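Local coordinates for protein arginine kinase (Anthopleura japonica, PDB 4RF6) that catalyses the reversible transfer of a phosphate group from ATP to L-arginine, giving phosphoarginine and ADP, as a monomer with two kinase units in tandem, at residues A117-P122 and G243-S248; Y126-R131 and H291-H296. All blocks are in the same frame, centred on the assembly; numbering follows the deposited sequence.

Contact 1 (A117-P122 and G243-S248)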
ATOM      1  N   ALA A 117     -15.498  15.078  -5.516  1.00 31.62           N
ATOM      2  CA  ALA A 117     -15.014  14.010  -4.644  1.00 29.19           C
ATOM      3  C   ALA A 117     -13.926  14.455  -3.678  1.00 28.80           C
ATOM      4  O   ALA A 117     -12.746  14.163  -3.889  1.00 28.95           O
ATOM      5  CB  ALA A 117     -14.520  12.840  -5.479  1.00 28.28           C
ATOM      6  N   PRO A 118     -14.316  15.161  -2.608  1.00 28.49           N
ATOM      7  CA  PRO A 118     -13.356  15.467  -1.543  1.00 28.15           C
ATOM      8  C   PRO A 118     -12.849  14.164  -0.929  1.00 27.57           C
ATOM      9  O   PRO A 118     -13.672  13.288  -0.652  1.00 25.80           O
ATOM     10  CB  PRO A 118     -14.205  16.218  -0.515  1.00 28.77           C
ATOM     11  CG  PRO A 118     -15.382  16.740  -1.277  1.00 27.53           C
ATOM     12  CD  PRO A 118     -15.651  15.729  -2.347  1.00 24.32           C
ATOM     13  N   ASP A 119     -11.539  14.044  -0.715  1.00 29.46           N
ATOM     14  CA  ASP A 119     -10.929  12.788  -0.260  1.00 27.09           C
ATOM     15  C   ASP A 119     -11.637  12.166   0.953  1.00 28.61           C
ATOM     16  O   ASP A 119     -11.689  12.765   2.029  1.00 27.23           O
ATOM     17  CB  ASP A 119      -9.439  12.993   0.031  1.00 26.65           C
ATOM     18  CG  ASP A 119      -8.668  11.681   0.093  1.00 26.98           C
ATOM     19  OD1 ASP A 119      -9.212  10.641  -0.340  1.00 26.16           O
ATOM     20  OD2 ASP A 119      -7.513  11.699   0.566  1.00 29.16           O
ATOM     21  N   LEU A 120     -12.181  10.965   0.764  1.00 27.75           N
ATOM     22  CA  LEU A 120     -13.026  10.312   1.771  1.00 28.57           C
ATOM     23  C   LEU A 120     -12.301   9.949   3.062  1.00 28.33           C
ATOM     24  O   LEU A 120     -12.839  10.134   4.158  1.00 28.50           O
ATOM     25  CB  LEU A 120     -13.665   9.042   1.195  1.00 26.79           C
ATOM     26  CG  LEU A 120     -14.803   9.245   0.203  1.00 29.24           C
ATOM     27  CD1 LEU A 120     -15.268   7.929  -0.405  1.00 29.44           C
ATOM     28  CD2 LEU A 120     -15.956   9.959   0.884  1.00 30.70           C
ATOM     29  N   ASP A 121     -11.085   9.432   2.927  1.00 25.97           N
ATOM     30  CA  ASP A 121     -10.425   8.756   4.038  1.00 24.75           C
ATOM     31  C   ASP A 121      -8.902   8.922   3.992  1.00 23.25           C
ATOM     32  O   ASP A 121      -8.174   7.956   3.768  1.00 21.28           O
ATOM     33  CB  ASP A 121     -10.816   7.278   3.978  1.00 24.05           C
ATOM     34  CG  ASP A 121     -10.274   6.472   5.130  1.00 25.80           C
ATOM     35  OD1 ASP A 121     -10.045   7.045   6.220  1.00 23.85           O
ATOM     36  OD2 ASP A 121     -10.089   5.251   4.931  1.00 21.58           O
ATOM     37  N   PRO A 122      -8.414  10.158   4.203  1.00 23.82           N
ATOM     38  CA  PRO A 122      -6.973  10.426   4.135  1.00 25.62           C
ATOM     39  C   PRO A 122      -6.222   9.713   5.246  1.00 23.83           C
ATOM     40  O   PRO A 122      -5.043   9.406   5.088  1.00 21.28           O
ATOM     41  CB  PRO A 122      -6.878  11.941   4.379  1.00 27.91           C
ATOM     42  CG  PRO A 122      -8.248  12.474   4.156  1.00 28.41           C
ATOM     43  CD  PRO A 122      -9.181  11.369   4.543  1.00 25.75           C
ATOM     44  N   GLY A 243      -4.934   4.089  -0.686  1.00 20.13           N
ATOM     45  CA  GLY A 243      -5.746   5.142  -0.105  1.00 21.17           C
ATOM     46  C   GLY A 243      -7.080   5.327  -0.805  1.00 22.28           C
ATOM     47  O   GLY A 243      -7.531   4.455  -1.554  1.00 20.37           O
ATOM     48  N   SER A 244      -7.699   6.484  -0.585  1.00 18.71           N
ATOM     49  CA  SER A 244      -9.103   6.689  -0.937  1.00 22.56           C
ATOM     50  C   SER A 244      -9.355   7.739  -2.021  1.00 20.67           C
ATOM     51  O   SER A 244     -10.498   7.945  -2.430  1.00 20.83           O
ATOM     52  CB  SER A 244      -9.862   7.116   0.322  1.00 23.09           C
ATOM     53  OG  SER A 244      -9.245   8.256   0.904  1.00 21.28           O
ATOM     54  N   ASP A 245      -8.304   8.423  -2.467  1.00 18.18           N
ATOM     55  CA  ASP A 245      -8.481   9.626  -3.282  1.00 15.10           C
ATOM     56  C   ASP A 245      -8.902   9.334  -4.730  1.00 19.64           C
ATOM     57  O   ASP A 245      -8.137   9.558  -5.668  1.00 19.30           O
ATOM     58  CB  ASP A 245      -7.200  10.466  -3.245  1.00 20.53           C
ATOM     59  CG  ASP A 245      -7.443  11.921  -3.592  1.00 27.83           C
ATOM     60  OD1 ASP A 245      -8.523  12.236  -4.139  1.00 29.56           O
ATOM     61  OD2 ASP A 245      -6.540  12.742  -3.327  1.00 29.89           O
ATOM     62  N   ILE A 246     -10.128   8.853  -4.910  1.00 19.61           N
ATOM     63  CA  ILE A 246     -10.618   8.514  -6.242  1.00 22.12           C
ATOM     64  C   ILE A 246     -10.680   9.742  -7.158  1.00 23.66           C
ATOM     65  O   ILE A 246     -10.581   9.616  -8.384  1.00 19.56           O
ATOM     66  CB  ILE A 246     -11.990   7.779  -6.184  1.00 25.48           C
ATOM     67  CG1 ILE A 246     -12.376   7.241  -7.565  1.00 24.72           C
ATOM     68  CG2 ILE A 246     -13.077   8.683  -5.635  1.00 26.63           C
ATOM     69  CD1 ILE A 246     -13.635   6.400  -7.572  1.00 22.65           C
ATOM     70  N   GLY A 247     -10.828  10.925  -6.564  1.00 22.13           N
ATOM     71  CA  GLY A 247     -10.818  12.162  -7.329  1.00 21.86           C
ATOM     72  C   GLY A 247      -9.497  12.361  -8.051  1.00 22.55           C
ATOM     73  O   GLY A 247      -9.456  12.636  -9.256  1.00 22.87           O
ATOM     74  N   SER A 248      -8.405  12.207  -7.309  1.00 23.58           N
ATOM     75  CA  SER A 248      -7.067  12.335  -7.884  1.00 26.96           C
ATOM     76  C   SER A 248      -6.762  11.230  -8.900  1.00 24.57           C
ATOM     77  O   SER A 248      -6.107  11.471  -9.915  1.00 21.66           O
ATOM     78  CB  SER A 248      -6.015  12.343  -6.776  1.00 29.92           C
ATOM     79  OG  SER A 248      -4.713  12.207  -7.307  1.00 34.28           O
TER
HETATM   80  O   HOH W   1     -11.326  11.936  -3.931  1.00 21.66           O
HETATM   81  O   HOH W   2     -12.477   9.901  -1.912  1.00 23.41           O

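Contact 2 (Y126-R131 and H291-H296)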
ATOM      1  N   TYR A 126     -10.374   3.162   6.769  1.00 20.57           N
ATOM      2  CA  TYR A 126     -11.283   2.194   6.157  1.00 21.53           C
ATOM      3  C   TYR A 126     -10.858   1.746   4.761  1.00 23.07           C
ATOM      4  O   TYR A 126     -10.779   0.547   4.481  1.00 22.17           O
ATOM      5  CB  TYR A 126     -12.708   2.766   6.103  1.00 21.49           C
ATOM      6  CG  TYR A 126     -13.205   3.197   7.457  1.00 25.59           C
ATOM      7  CD1 TYR A 126     -13.650   2.260   8.380  1.00 29.26           C
ATOM      8  CD2 TYR A 126     -13.206   4.535   7.823  1.00 24.20           C
ATOM      9  CE1 TYR A 126     -14.092   2.644   9.627  1.00 30.64           C
ATOM     10  CE2 TYR A 126     -13.644   4.933   9.073  1.00 26.96           C
ATOM     11  CZ  TYR A 126     -14.088   3.982   9.969  1.00 32.46           C
ATOM     12  OH  TYR A 126     -14.531   4.363  11.216  1.00 36.87           O
ATOM     13  N   ILE A 127     -10.593   2.716   3.893  1.00 21.53           N
ATOM     14  CA  ILE A 127     -10.296   2.446   2.493  1.00 19.44           C
ATOM     15  C   ILE A 127      -8.807   2.146   2.320  1.00 20.77           C
ATOM     16  O   ILE A 127      -7.955   2.826   2.901  1.00 21.22           O
ATOM     17  CB  ILE A 127     -10.741   3.633   1.600  1.00 25.90           C
ATOM     18  CG1 ILE A 127     -12.254   3.848   1.716  1.00 18.92           C
ATOM     19  CG2 ILE A 127     -10.340   3.412   0.152  1.00 24.81           C
ATOM     20  CD1 ILE A 127     -12.764   5.110   1.020  1.00 20.35           C
ATOM     21  N   ARG A 128      -8.493   1.116   1.537  1.00 19.57           N
ATOM     22  CA  ARG A 128      -7.114   0.669   1.403  1.00 20.89           C
ATOM     23  C   ARG A 128      -6.508   1.029   0.054  1.00 19.56           C
ATOM     24  O   ARG A 128      -5.313   1.331  -0.039  1.00 17.57           O
ATOM     25  CB  ARG A 128      -7.016  -0.837   1.664  1.00 24.93           C
ATOM     26  CG  ARG A 128      -7.284  -1.205   3.116  1.00 29.94           C
ATOM     27  CD  ARG A 128      -7.221  -2.700   3.356  1.00 33.50           C
ATOM     28  NE  ARG A 128      -7.299  -3.001   4.785  1.00 35.60           N
ATOM     29  CZ  ARG A 128      -6.928  -4.153   5.330  1.00 34.18           C
ATOM     30  NH1 ARG A 128      -6.448  -5.126   4.568  1.00 29.52           N
ATOM     31  NH2 ARG A 128      -7.033  -4.329   6.640  1.00 36.20           N
ATOM     32  N   SER A 129      -7.328   1.011  -0.990  1.00 19.36           N
ATOM     33  CA  SER A 129      -6.822   1.278  -2.330  1.00 21.61           C
ATOM     34  C   SER A 129      -7.934   1.659  -3.296  1.00 20.81           C
ATOM     35  O   SER A 129      -9.100   1.322  -3.086  1.00 20.93           O
ATOM     36  CB  SER A 129      -6.055   0.064  -2.864  1.00 21.87           C
ATOM     37  OG  SER A 129      -6.898  -1.075  -2.942  1.00 23.33           O
ATOM     38  N   THR A 130      -7.550   2.354  -4.363  1.00 18.81           N
ATOM     39  CA  THR A 130      -8.487   2.861  -5.352  1.00 18.79           C
ATOM     40  C   THR A 130      -7.892   2.630  -6.740  1.00 20.47           C
ATOM     41  O   THR A 130      -6.686   2.821  -6.941  1.00 20.82           O
ATOM     42  CB  THR A 130      -8.752   4.360  -5.123  1.00 21.95           C
ATOM     43  OG1 THR A 130      -9.388   4.544  -3.850  1.00 19.04           O
ATOM     44  CG2 THR A 130      -9.649   4.931  -6.217  1.00 22.09           C
ATOM     45  N   ARG A 131      -8.727   2.206  -7.685  1.00 17.08           N
ATOM     46  CA  ARG A 131      -8.258   1.827  -9.017  1.00 20.54           C
ATOM     47  C   ARG A 131      -9.327   2.141 -10.056  1.00 21.60           C
ATOM     48  O   ARG A 131     -10.504   1.834  -9.852  1.00 18.09           O
ATOM     49  CB  ARG A 131      -7.935   0.323  -9.042  1.00 22.68           C
ATOM     50  CG  ARG A 131      -7.416  -0.220 -10.366  1.00 26.69           C
ATOM     51  CD  ARG A 131      -7.150  -1.723 -10.247  1.00 29.72           C
ATOM     52  NE  ARG A 131      -6.639  -2.327 -11.480  1.00 35.35           N
ATOM     53  CZ  ARG A 131      -7.400  -2.798 -12.468  1.00 33.43           C
ATOM     54  NH1 ARG A 131      -6.834  -3.333 -13.537  1.00 30.67           N
ATOM     55  NH2 ARG A 131      -8.723  -2.733 -12.397  1.00 35.53           N
ATOM     56  N   HIS A 291     -10.936  -0.920  -2.519  1.00 20.20           N
ATOM     57  CA  HIS A 291     -10.861  -1.887  -1.432  1.00 21.48           C
ATOM     58  C   HIS A 291     -11.124  -1.191  -0.100  1.00 22.24           C
ATOM     59  O   HIS A 291     -10.418  -0.250   0.270  1.00 22.46           O
ATOM     60  CB  HIS A 291      -9.510  -2.599  -1.418  1.00 23.59           C
ATOM     61  CG  HIS A 291      -9.319  -3.544  -2.562  1.00 24.74           C
ATOM     62  ND1 HIS A 291      -8.289  -4.459  -2.612  1.00 28.26           N
ATOM     63  CD2 HIS A 291     -10.027  -3.710  -3.705  1.00 24.80           C
ATOM     64  CE1 HIS A 291      -8.374  -5.151  -3.734  1.00 29.33           C
ATOM     65  NE2 HIS A 291      -9.419  -4.715  -4.416  1.00 24.54           N
ATOM     66  N   VAL A 292     -12.151  -1.645   0.613  1.00 22.41           N
ATOM     67  CA  VAL A 292     -12.581  -0.978   1.837  1.00 21.43           C
ATOM     68  C   VAL A 292     -12.970  -1.994   2.910  1.00 24.88           C
ATOM     69  O   VAL A 292     -13.556  -3.038   2.610  1.00 26.19           O
ATOM     70  CB  VAL A 292     -13.743   0.006   1.561  1.00 21.28           C
ATOM     71  CG1 VAL A 292     -14.992  -0.739   1.096  1.00 24.02           C
ATOM     72  CG2 VAL A 292     -14.046   0.840   2.793  1.00 21.10           C
ATOM     73  N   LYS A 293     -12.627  -1.691   4.158  1.00 22.86           N
ATOM     74  CA  LYS A 293     -12.908  -2.593   5.270  1.00 26.91           C
ATOM     75  C   LYS A 293     -14.209  -2.197   5.949  1.00 27.66           C
ATOM     76  O   LYS A 293     -14.260  -1.209   6.688  1.00 28.36           O
ATOM     77  CB  LYS A 293     -11.764  -2.557   6.282  1.00 30.84           C
ATOM     78  CG  LYS A 293     -11.947  -3.469   7.486  1.00 36.76           C
ATOM     79  CD  LYS A 293     -10.598  -3.771   8.117  1.00 42.87           C
ATOM     80  CE  LYS A 293     -10.683  -4.870   9.171  1.00 47.55           C
ATOM     81  NZ  LYS A 293     -11.370  -4.431  10.415  1.00 49.26           N
ATOM     82  N   ILE A 294     -15.261  -2.966   5.689  1.00 33.83           N
ATOM     83  CA  ILE A 294     -16.587  -2.655   6.214  1.00 35.92           C
ATOM     84  C   ILE A 294     -17.330  -3.886   6.768  1.00 36.52           C
ATOM     85  O   ILE A 294     -18.441  -4.192   6.328  1.00 36.10           O
ATOM     86  CB  ILE A 294     -17.447  -1.953   5.134  1.00 36.59           C
ATOM     87  CG1 ILE A 294     -17.342  -2.696   3.800  1.00 36.15           C
ATOM     88  CG2 ILE A 294     -17.007  -0.500   4.944  1.00 37.23           C
ATOM     89  CD1 ILE A 294     -18.205  -2.105   2.684  1.00 37.81           C
ATOM     90  N   PRO A 295     -16.731  -4.586   7.757  1.00 40.01           N
ATOM     91  CA  PRO A 295     -17.411  -5.790   8.255  1.00 43.74           C
ATOM     92  C   PRO A 295     -18.719  -5.481   8.988  1.00 47.16           C
ATOM     93  O   PRO A 295     -19.604  -6.336   9.033  1.00 48.80           O
ATOM     94  CB  PRO A 295     -16.388  -6.400   9.223  1.00 42.04           C
ATOM     95  CG  PRO A 295     -15.554  -5.258   9.664  1.00 40.57           C
ATOM     96  CD  PRO A 295     -15.469  -4.330   8.478  1.00 38.77           C
ATOM     97  N   HIS A 296     -18.841  -4.279   9.544  1.00 46.61           N
ATOM     98  CA  HIS A 296     -20.060  -3.886  10.243  1.00 49.35           C
ATOM     99  C   HIS A 296     -21.179  -3.509   9.274  1.00 48.14           C
ATOM    100  O   HIS A 296     -22.328  -3.917   9.447  1.00 45.76           O
ATOM    101  CB  HIS A 296     -19.791  -2.711  11.190  1.00 52.42           C
ATOM    102  CG  HIS A 296     -18.839  -3.027  12.301  1.00 54.95           C
ATOM    103  ND1 HIS A 296     -17.531  -2.594  12.305  1.00 56.43           N
ATOM    104  CD2 HIS A 296     -19.008  -3.725  13.449  1.00 57.78           C
ATOM    105  CE1 HIS A 296     -16.934  -3.014  13.406  1.00 57.59           C
ATOM    106  NE2 HIS A 296     -17.809  -3.703  14.117  1.00 58.82           N
TER

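Contact 1 (A117-P122 and G243-S248)
Ser244 reaches across to the loop 117-122 and is gripped there by two bonds. Its CB comes to 3.6 Å from Asp119 OD1 and sits close to Asp121 N as well. At the tip, OG donates a hydrogen bond to Asp119 OD1 at 2.7 Å, meeting that oxygen from above the carboxylate plane. The same OG accepts from Asp121 N at 3.0 Å, over a rather bent N-H...O angle of 135°. The first torsion (chi1 55°) tucks OG between its own backbone N and carbonyl carbon, and from there it serves both partners. A hydroxyl suits the place because it can donate and accept at once.

Asp119, its CG anti to its backbone N, lays its carboxylate over Asp245. The two carboxylates stack with planes only 19° apart, although the side chains cross at about a right angle, and OD2 of Asp119 lies 4.1 Å from OD2 of Asp245. Asp245 is the N-cap of helix 246-264: its OD1 accepts from Ser248 N at 3.2 Å. A water bonded to that OD1 also donates to Ala117 O and accepts from Gly247 N, while a second water joins Leu120 N to Ser244 O. Beside the first water, the small Ala117 CB rests on Gly247 CA, where glycine lets the loop come close.

The loop is thus fastened to the start of the helix chiefly by polar groups and water. Two stacked acids should repel each other, and their proximity may raise the proton affinity of one; the Ser244 hydroxyl and the helix N-terminus would probably ease that cost.

Contact 2 (Y126-R131 and H291-H296)
A classic beta bulge interrupts the antiparallel pairing of strands 127-136 and 286-293, neighbours in the central sheet of the phosphagen kinase catalytic domain. Ile127 faces Val292 in a non-hydrogen-bonded pair, whereas Arg128 and Ser129 both face His291. Around the bulge His291 is held through both its backbone N and its backbone O, each turned to strand 127-136: O accepts from Arg128 N at 2.7 Å in an almost straight bond (176°), and N donates to Ser129 O at 3.0 Å. Farther along, Lys293 N bonds to Tyr126 O at 2.9 Å.

On the face of Ile127 and Val292, CG1 of the isoleucine packs against CG2 of the valine at 3.7 Å, and that methyl also touches Tyr126 CB. Branched aliphatic residues fill this buried side well, with Ile334 of strand 331-336 and Leu120 adding to the cover. Ser129 and His291 share the other face. With chi1 at 61°, the serine OG turns back over its own main chain and comes to 3.4 Å from His291 CB, near the base of the imidazole. Arg128 runs out extended from CG to NE, bringing NH2 to 3.9 Å from Lys293 CD; its guanidinium also forms long, weak ion pairs with Asp328 and Glu327. The lysine bends at its last torsion, which leaves NZ 5.8 Å from NH2.

Ser129 and His291 are predicted to bind ATP. The bonds around the bulge fix their main chains side by side and set the register from which Thr130 and Arg131, also predicted to bind ATP, follow.

The segments alternate along the chain, 117-122, 126-131, 243-248 and 291-296, so the two contacts interlock within the first of the two approximate repeats. Their centres are about 12 Å apart. They meet directly: Asp121 OD2 of contact 1 probably accepts from the backbone N atoms of Tyr126 and Ile127, and Ile127 packs against Gly243 and Ser244. Strand 127-136 lies in the middle of the antiparallel sheet, between 235-242 and 286-293. Contact 1 thus anchors the loop leading into that strand onto the start of helix 246-264, while contact 2 joins the strand to its neighbour, linking the incoming chain to the predicted ATP site.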